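Local coordinates for virulence sensor protein BvgS (Bordetella pertussis, PDB 6ZJ8) that probably autophosphorylates as a sensor histidine kinase controlling virulence, its PAS domain taking part in signal transduction to the kinase, at residues M26-Y38 / M46-G58. Numbering follows the deposited sequence.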
ATOM      1  N   MET A  26      10.059 -12.211   6.927  1.00 65.40           N
ATOM      2  CA  MET A  26       8.664 -11.783   6.900  1.00 64.19           C
ATOM      3  C   MET A  26       8.340 -10.884   8.086  1.00 61.66           C
ATOM      4  O   MET A  26       7.564  -9.931   7.954  1.00 59.93           O
ATOM      5  CB  MET A  26       7.745 -13.003   6.885  1.00 64.76           C
ATOM      6  CG  MET A  26       7.901 -13.880   5.650  1.00 65.64           C
ATOM      7  SD  MET A  26       7.426 -13.043   4.126  1.00 64.93           S
ATOM      8  CE  MET A  26       5.693 -12.741   4.445  1.00 63.12           C
ATOM      9  N   ARG A  27       8.917 -11.174   9.254  1.00 63.01           N
ATOM     10  CA  ARG A  27       8.727 -10.300  10.407  1.00 61.73           C
ATOM     11  C   ARG A  27       9.149  -8.872  10.082  1.00 60.46           C
ATOM     12  O   ARG A  27       8.440  -7.915  10.411  1.00 58.16           O
ATOM     13  CB  ARG A  27       9.514 -10.841  11.601  1.00 62.61           C
ATOM     14  CG  ARG A  27       9.360 -10.043  12.891  1.00 61.35           C
ATOM     15  CD  ARG A  27       7.963 -10.153  13.475  1.00 61.64           C
ATOM     16  NE  ARG A  27       7.665 -11.500  13.955  1.00 62.88           N
ATOM     17  CZ  ARG A  27       6.468 -11.888  14.383  1.00 63.80           C
ATOM     18  NH1 ARG A  27       5.454 -11.032  14.384  1.00 63.83           N
ATOM     19  NH2 ARG A  27       6.279 -13.131  14.802  1.00 64.62           N
ATOM     20  N   VAL A  28      10.296  -8.709   9.421  1.00 59.65           N
ATOM     21  CA  VAL A  28      10.748  -7.371   9.050  1.00 58.37           C
ATOM     22  C   VAL A  28       9.867  -6.796   7.950  1.00 57.41           C
ATOM     23  O   VAL A  28       9.488  -5.618   7.989  1.00 55.47           O
ATOM     24  CB  VAL A  28      12.227  -7.412   8.623  1.00 59.30           C
ATOM     25  CG1 VAL A  28      12.689  -6.032   8.188  1.00 57.57           C
ATOM     26  CG2 VAL A  28      13.090  -7.933   9.756  1.00 59.50           C
ATOM     27  N   LEU A  29       9.525  -7.614   6.953  1.00 57.14           N
ATOM     28  CA  LEU A  29       8.783  -7.107   5.803  1.00 55.49           C
ATOM     29  C   LEU A  29       7.401  -6.609   6.207  1.00 55.24           C
ATOM     30  O   LEU A  29       6.911  -5.608   5.669  1.00 53.81           O
ATOM     31  CB  LEU A  29       8.666  -8.197   4.738  1.00 56.97           C
ATOM     32  CG  LEU A  29       7.687  -7.914   3.598  1.00 55.83           C
ATOM     33  CD1 LEU A  29       8.034  -6.603   2.907  1.00 55.58           C
ATOM     34  CD2 LEU A  29       7.692  -9.061   2.605  1.00 57.16           C
ATOM     35  N   ILE A  30       6.759  -7.287   7.151  1.00 56.26           N
ATOM     36  CA  ILE A  30       5.379  -6.996   7.519  1.00 55.50           C
ATOM     37  C   ILE A  30       5.299  -6.121   8.762  1.00 53.17           C
ATOM     38  O   ILE A  30       4.545  -5.148   8.793  1.00 57.77           O
ATOM     39  CB  ILE A  30       4.597  -8.317   7.703  1.00 56.18           C
ATOM     40  CG1 ILE A  30       4.372  -8.968   6.335  1.00 56.79           C
ATOM     41  CG2 ILE A  30       3.282  -8.063   8.420  1.00 56.53           C
ATOM     42  CD1 ILE A  30       3.941 -10.406   6.404  1.00 59.13           C
ATOM     43  N   ASP A  31       6.070  -6.444   9.797  1.00 57.60           N
ATOM     44  CA  ASP A  31       6.049  -5.683  11.037  1.00 56.48           C
ATOM     45  C   ASP A  31       7.098  -4.582  11.085  1.00 56.48           C
ATOM     46  O   ASP A  31       7.134  -3.831  12.065  1.00 55.52           O
ATOM     47  CB  ASP A  31       6.261  -6.608  12.243  1.00 58.30           C
ATOM     48  CG  ASP A  31       5.044  -7.447  12.565  1.00 60.11           C
ATOM     49  OD1 ASP A  31       3.936  -7.101  12.107  1.00 59.10           O
ATOM     50  OD2 ASP A  31       5.198  -8.453  13.294  1.00 61.15           O
ATOM     51  N   GLY A  32       7.953  -4.463  10.071  1.00 54.42           N
ATOM     52  CA  GLY A  32       9.087  -3.568  10.183  1.00 53.83           C
ATOM     53  C   GLY A  32       9.462  -2.807   8.931  1.00 53.10           C
ATOM     54  O   GLY A  32      10.646  -2.528   8.708  1.00 52.89           O
ATOM     55  N   THR A  33       8.482  -2.462   8.103  1.00 53.41           N
ATOM     56  CA  THR A  33       8.723  -1.572   6.981  1.00 53.43           C
ATOM     57  C   THR A  33       7.831  -0.346   7.102  1.00 53.19           C
ATOM     58  O   THR A  33       6.632  -0.483   7.396  1.00 53.24           O
ATOM     59  CB  THR A  33       8.483  -2.274   5.629  1.00 53.92           C
ATOM     60  OG1 THR A  33       7.198  -2.907   5.618  1.00 53.84           O
ATOM     61  CG2 THR A  33       9.560  -3.315   5.378  1.00 55.33           C
ATOM     62  N   PRO A  34       8.365   0.865   6.901  1.00 53.14           N
ATOM     63  CA  PRO A  34       7.599   2.074   7.231  1.00 53.27           C
ATOM     64  C   PRO A  34       6.564   2.465   6.190  1.00 50.90           C
ATOM     65  O   PRO A  34       5.534   3.049   6.539  1.00 52.53           O
ATOM     66  CB  PRO A  34       8.691   3.147   7.359  1.00 54.10           C
ATOM     67  CG  PRO A  34       9.777   2.686   6.461  1.00 53.82           C
ATOM     68  CD  PRO A  34       9.747   1.179   6.488  1.00 53.55           C
ATOM     69  N   ASN A  35       6.815   2.162   4.921  1.00 53.72           N
ATOM     70  CA  ASN A  35       5.848   2.577   3.911  1.00 51.77           C
ATOM     71  C   ASN A  35       4.892   1.440   3.574  1.00 49.57           C
ATOM     72  O   ASN A  35       5.302   0.274   3.533  1.00 53.39           O
ATOM     73  CB  ASN A  35       6.561   3.030   2.635  1.00 51.91           C
ATOM     74  CG  ASN A  35       7.404   4.271   2.848  1.00 52.49           C
ATOM     75  OD1 ASN A  35       7.002   5.197   3.552  1.00 52.01           O
ATOM     76  ND2 ASN A  35       8.584   4.294   2.242  1.00 55.49           N
ATOM     77  N   PRO A  36       3.612   1.734   3.340  1.00 54.08           N
ATOM     78  CA  PRO A  36       2.678   0.673   2.943  1.00 51.55           C
ATOM     79  C   PRO A  36       3.150  -0.068   1.703  1.00 52.29           C
ATOM     80  O   PRO A  36       3.581   0.539   0.719  1.00 52.09           O
ATOM     81  CB  PRO A  36       1.374   1.435   2.681  1.00 52.98           C
ATOM     82  CG  PRO A  36       1.457   2.620   3.573  1.00 52.71           C
ATOM     83  CD  PRO A  36       2.913   3.009   3.593  1.00 51.48           C
ATOM     84  N   ILE A  37       3.059  -1.394   1.757  1.00 51.95           N
ATOM     85  CA  ILE A  37       3.357  -2.240   0.610  1.00 52.99           C
ATOM     86  C   ILE A  37       2.414  -3.431   0.646  1.00 55.45           C
ATOM     87  O   ILE A  37       2.068  -3.934   1.721  1.00 54.85           O
ATOM     88  CB  ILE A  37       4.831  -2.697   0.592  1.00 53.26           C
ATOM     89  CG1 ILE A  37       5.115  -3.493  -0.685  1.00 54.14           C
ATOM     90  CG2 ILE A  37       5.146  -3.549   1.807  1.00 53.29           C
ATOM     91  CD1 ILE A  37       6.555  -3.888  -0.849  1.00 59.89           C
ATOM     92  N   TYR A  38       1.995  -3.876  -0.536  1.00 56.34           N
ATOM     93  CA  TYR A  38       1.076  -4.994  -0.673  1.00 57.21           C
ATOM     94  C   TYR A  38       1.473  -5.818  -1.889  1.00 63.14           C
ATOM     95  O   TYR A  38       2.297  -5.405  -2.708  1.00 58.90           O
ATOM     96  CB  TYR A  38      -0.373  -4.516  -0.818  1.00 57.54           C
ATOM     97  CG  TYR A  38      -0.569  -3.583  -1.992  1.00 58.40           C
ATOM     98  CD1 TYR A  38      -0.834  -4.077  -3.264  1.00 59.25           C
ATOM     99  CD2 TYR A  38      -0.472  -2.208  -1.833  1.00 57.33           C
ATOM    100  CE1 TYR A  38      -1.006  -3.222  -4.343  1.00 59.87           C
ATOM    101  CE2 TYR A  38      -0.641  -1.347  -2.903  1.00 57.78           C
ATOM    102  CZ  TYR A  38      -0.905  -1.859  -4.154  1.00 59.03           C
ATOM    103  OH  TYR A  38      -1.072  -0.999  -5.215  1.00 60.34           O
ATOM    104  N   MET A  46      -5.631 -10.108  -2.501  1.00 67.86           N
ATOM    105  CA  MET A  46      -4.498  -9.566  -1.761  1.00 65.44           C
ATOM    106  C   MET A  46      -3.747 -10.697  -1.065  1.00 64.71           C
ATOM    107  O   MET A  46      -4.318 -11.412  -0.233  1.00 63.35           O
ATOM    108  CB  MET A  46      -4.981  -8.532  -0.747  1.00 65.64           C
ATOM    109  CG  MET A  46      -5.544  -7.266  -1.379  1.00 67.89           C
ATOM    110  SD  MET A  46      -4.260  -6.136  -1.946  1.00 63.44           S
ATOM    111  CE  MET A  46      -3.768  -5.397  -0.394  1.00 59.79           C
ATOM    112  N   LEU A  47      -2.468 -10.851  -1.400  1.00 64.40           N
ATOM    113  CA  LEU A  47      -1.631 -11.899  -0.829  1.00 64.55           C
ATOM    114  C   LEU A  47      -0.812 -11.432   0.362  1.00 63.33           C
ATOM    115  O   LEU A  47      -0.560 -12.224   1.276  1.00 63.50           O
ATOM    116  CB  LEU A  47      -0.675 -12.444  -1.893  1.00 66.30           C
ATOM    117  CG  LEU A  47      -1.332 -12.884  -3.198  1.00 69.37           C
ATOM    118  CD1 LEU A  47      -0.282 -13.422  -4.150  1.00 74.01           C
ATOM    119  CD2 LEU A  47      -2.408 -13.919  -2.929  1.00 70.70           C
ATOM    120  N   LEU A  48      -0.387 -10.173   0.372  1.00 62.23           N
ATOM    121  CA  LEU A  48       0.465  -9.666   1.434  1.00 61.15           C
ATOM    122  C   LEU A  48       0.211  -8.179   1.604  1.00 59.62           C
ATOM    123  O   LEU A  48      -0.085  -7.467   0.641  1.00 59.04           O
ATOM    124  CB  LEU A  48       1.946  -9.924   1.129  1.00 61.63           C
ATOM    125  CG  LEU A  48       2.966  -9.439   2.160  1.00 60.16           C
ATOM    126  CD1 LEU A  48       4.148 -10.392   2.215  1.00 61.36           C
ATOM    127  CD2 LEU A  48       3.451  -8.030   1.844  1.00 58.80           C
ATOM    128  N   CYS A  49       0.323  -7.723   2.848  1.00 58.86           N
ATOM    129  CA  CYS A  49       0.271  -6.301   3.159  1.00 56.72           C
ATOM    130  C   CYS A  49       0.922  -6.099   4.517  1.00 55.89           C
ATOM    131  O   CYS A  49       0.629  -6.840   5.461  1.00 56.15           O
ATOM    132  CB  CYS A  49      -1.169  -5.779   3.153  1.00 57.54           C
ATOM    133  SG  CYS A  49      -2.374  -6.865   3.929  1.00 69.36           S
ATOM    134  N   ASN A  50       1.813  -5.117   4.608  1.00 54.95           N
ATOM    135  CA  ASN A  50       2.526  -4.873   5.850  1.00 51.95           C
ATOM    136  C   ASN A  50       1.653  -4.062   6.806  1.00 71.16           C
ATOM    137  O   ASN A  50       0.524  -3.676   6.488  1.00 52.69           O
ATOM    138  CB  ASN A  50       3.855  -4.178   5.565  1.00 53.51           C
ATOM    139  CG  ASN A  50       3.683  -2.798   4.959  1.00 55.05           C
ATOM    140  OD1 ASN A  50       2.593  -2.422   4.520  1.00 63.62           O
ATOM    141  ND2 ASN A  50       4.772  -2.041   4.914  1.00 51.25           N
ATOM    142  N   ASP A  51       2.184  -3.809   8.005  1.00 55.55           N
ATOM    143  CA  ASP A  51       1.413  -3.094   9.017  1.00 58.27           C
ATOM    144  C   ASP A  51       1.218  -1.629   8.654  1.00 66.35           C
ATOM    145  O   ASP A  51       0.241  -1.012   9.089  1.00 63.43           O
ATOM    146  CB  ASP A  51       2.103  -3.208  10.374  1.00 59.69           C
ATOM    147  CG  ASP A  51       2.097  -4.621  10.913  1.00 58.33           C
ATOM    148  OD1 ASP A  51       1.398  -5.482  10.335  1.00 58.44           O
ATOM    149  OD2 ASP A  51       2.794  -4.867  11.917  1.00 59.04           O
ATOM    150  N   ALA A  52       2.133  -1.050   7.873  1.00 59.40           N
ATOM    151  CA  ALA A  52       1.924   0.312   7.395  1.00 55.43           C
ATOM    152  C   ALA A  52       0.671   0.387   6.534  1.00 53.00           C
ATOM    153  O   ALA A  52      -0.107   1.344   6.630  1.00 55.43           O
ATOM    154  CB  ALA A  52       3.144   0.790   6.610  1.00 54.42           C
ATOM    155  N   TYR A  53       0.458  -0.624   5.691  1.00 64.23           N
ATOM    156  CA  TYR A  53      -0.779  -0.728   4.928  1.00 64.09           C
ATOM    157  C   TYR A  53      -1.977  -0.872   5.860  1.00 62.13           C
ATOM    158  O   TYR A  53      -2.911  -0.061   5.830  1.00 54.31           O
ATOM    159  CB  TYR A  53      -0.683  -1.923   3.974  1.00 56.61           C
ATOM    160  CG  TYR A  53      -1.845  -2.061   3.022  1.00 56.49           C
ATOM    161  CD1 TYR A  53      -3.080  -2.508   3.463  1.00 56.01           C
ATOM    162  CD2 TYR A  53      -1.700  -1.758   1.677  1.00 55.28           C
ATOM    163  CE1 TYR A  53      -4.143  -2.632   2.594  1.00 57.84           C
ATOM    164  CE2 TYR A  53      -2.757  -1.882   0.800  1.00 55.80           C
ATOM    165  CZ  TYR A  53      -3.975  -2.320   1.263  1.00 57.02           C
ATOM    166  OH  TYR A  53      -5.030  -2.447   0.391  1.00 58.96           O
ATOM    167  N   LEU A  54      -1.954  -1.900   6.711  1.00 55.20           N
ATOM    168  CA  LEU A  54      -3.119  -2.221   7.531  1.00 52.93           C
ATOM    169  C   LEU A  54      -3.456  -1.094   8.499  1.00 61.92           C
ATOM    170  O   LEU A  54      -4.634  -0.779   8.706  1.00 53.36           O
ATOM    171  CB  LEU A  54      -2.866  -3.521   8.295  1.00 56.12           C
ATOM    172  CG  LEU A  54      -2.610  -4.749   7.421  1.00 56.50           C
ATOM    173  CD1 LEU A  54      -2.194  -5.943   8.267  1.00 57.67           C
ATOM    174  CD2 LEU A  54      -3.854  -5.069   6.599  1.00 58.18           C
ATOM    175  N   ASP A  55      -2.441  -0.478   9.110  1.00 53.80           N
ATOM    176  CA  ASP A  55      -2.698   0.533  10.131  1.00 54.97           C
ATOM    177  C   ASP A  55      -3.185   1.851   9.539  1.00 53.95           C
ATOM    178  O   ASP A  55      -3.806   2.642  10.255  1.00 54.65           O
ATOM    179  CB  ASP A  55      -1.438   0.768  10.965  1.00 55.94           C
ATOM    180  CG  ASP A  55      -1.158  -0.368  11.936  1.00 57.53           C
ATOM    181  OD1 ASP A  55      -1.951  -1.332  11.978  1.00 58.41           O
ATOM    182  OD2 ASP A  55      -0.144  -0.294  12.661  1.00 58.54           O
ATOM    183  N   THR A  56      -2.915   2.111   8.259  1.00 54.41           N
ATOM    184  CA  THR A  56      -3.523   3.263   7.607  1.00 52.50           C
ATOM    185  C   THR A  56      -5.034   3.252   7.791  1.00 56.34           C
ATOM    186  O   THR A  56      -5.658   4.305   7.972  1.00 52.88           O
ATOM    187  CB  THR A  56      -3.178   3.269   6.116  1.00 54.76           C
ATOM    188  OG1 THR A  56      -1.771   3.483   5.948  1.00 53.50           O
ATOM    189  CG2 THR A  56      -3.959   4.363   5.383  1.00 53.44           C
ATOM    190  N   PHE A  57      -5.636   2.063   7.762  1.00 58.87           N
ATOM    191  CA  PHE A  57      -7.080   1.901   7.840  1.00 55.89           C
ATOM    192  C   PHE A  57      -7.544   1.351   9.180  1.00 58.77           C
ATOM    193  O   PHE A  57      -8.754   1.233   9.399  1.00 60.18           O
ATOM    194  CB  PHE A  57      -7.553   0.983   6.708  1.00 56.58           C
ATOM    195  CG  PHE A  57      -6.974   1.335   5.369  1.00 56.27           C
ATOM    196  CD1 PHE A  57      -7.572   2.297   4.573  1.00 57.31           C
ATOM    197  CD2 PHE A  57      -5.826   0.712   4.910  1.00 57.20           C
ATOM    198  CE1 PHE A  57      -7.039   2.627   3.342  1.00 56.92           C
ATOM    199  CE2 PHE A  57      -5.288   1.040   3.680  1.00 56.82           C
ATOM    200  CZ  PHE A  57      -5.895   1.998   2.896  1.00 56.46           C
ATOM    201  N   GLY A  58      -6.623   1.008  10.076  1.00 59.44           N
ATOM    202  CA  GLY A  58      -7.008   0.499  11.377  1.00 61.93           C
ATOM    203  C   GLY A  58      -7.620  -0.882  11.353  1.00 64.39           C
ATOM    204  O   GLY A  58      -8.462  -1.189  12.202  1.00 68.36           O
TER
HETATM  205  O   HOH W   1       4.860  -2.211   8.265  1.00 54.28           O
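Asn50 reaches with its amide into the loop that links helix 17-31 to strand 37-41. Its CG sits between the backbone N and the carbonyl carbon (chi1 64°), which turns the amide toward residues 33-37. Both N-H groups of ND2 are used close to the amide plane: one runs almost straight to Thr33 OG1 (2.7 Å), the other to Asn35 O (2.7 Å), where the donor lies above the carbonyl plane. Asn50 OD1 is gripped from opposite faces by Ile37 N (3.0 Å) and by Tyr53 N, the latter bond making Asn50 the N-cap of helix 51-57. Four bonds thus fix the amide's rotation, and Thr33 OG1 passes the chain of bonds on to Leu29 O. The backbone follows suit: Asn50 N donates to Ile37 O, and Asp51 N to Ile30 O (2.8 Å) at the end of the first helix. One water ties Ile30 O and Thr33 O to Ala52 N. Ala52 CB packs tightly under the loop, 3.3 Å from Pro34 O, with Pro36 against Ala52 and Tyr53. On the sheet side Tyr38 CD2 meets Tyr53 CE2 at 3.5 Å, the ring planes 70° apart; Met46 CE touches Tyr38 CB, and Met46 SD lies obliquely to the Tyr38 ring, 5.0 Å from its centroid, a Met-aromatic contact. Leu48 CD1 rests among Met26 CE, Leu29 CD2 and Ile30 CD1. The solvent side is looser: exposed Asp31, salt-bridged to Arg27, brings OD1 within 2.5 Å of Asp51 OD2, close enough that one acid probably holds a proton. The contact joins N-terminal helix 17-31 to hairpin 37-41/46-49 and helix 51-57, the start of the PAS fold with its 2-1-5-4-3 antiparallel sheet.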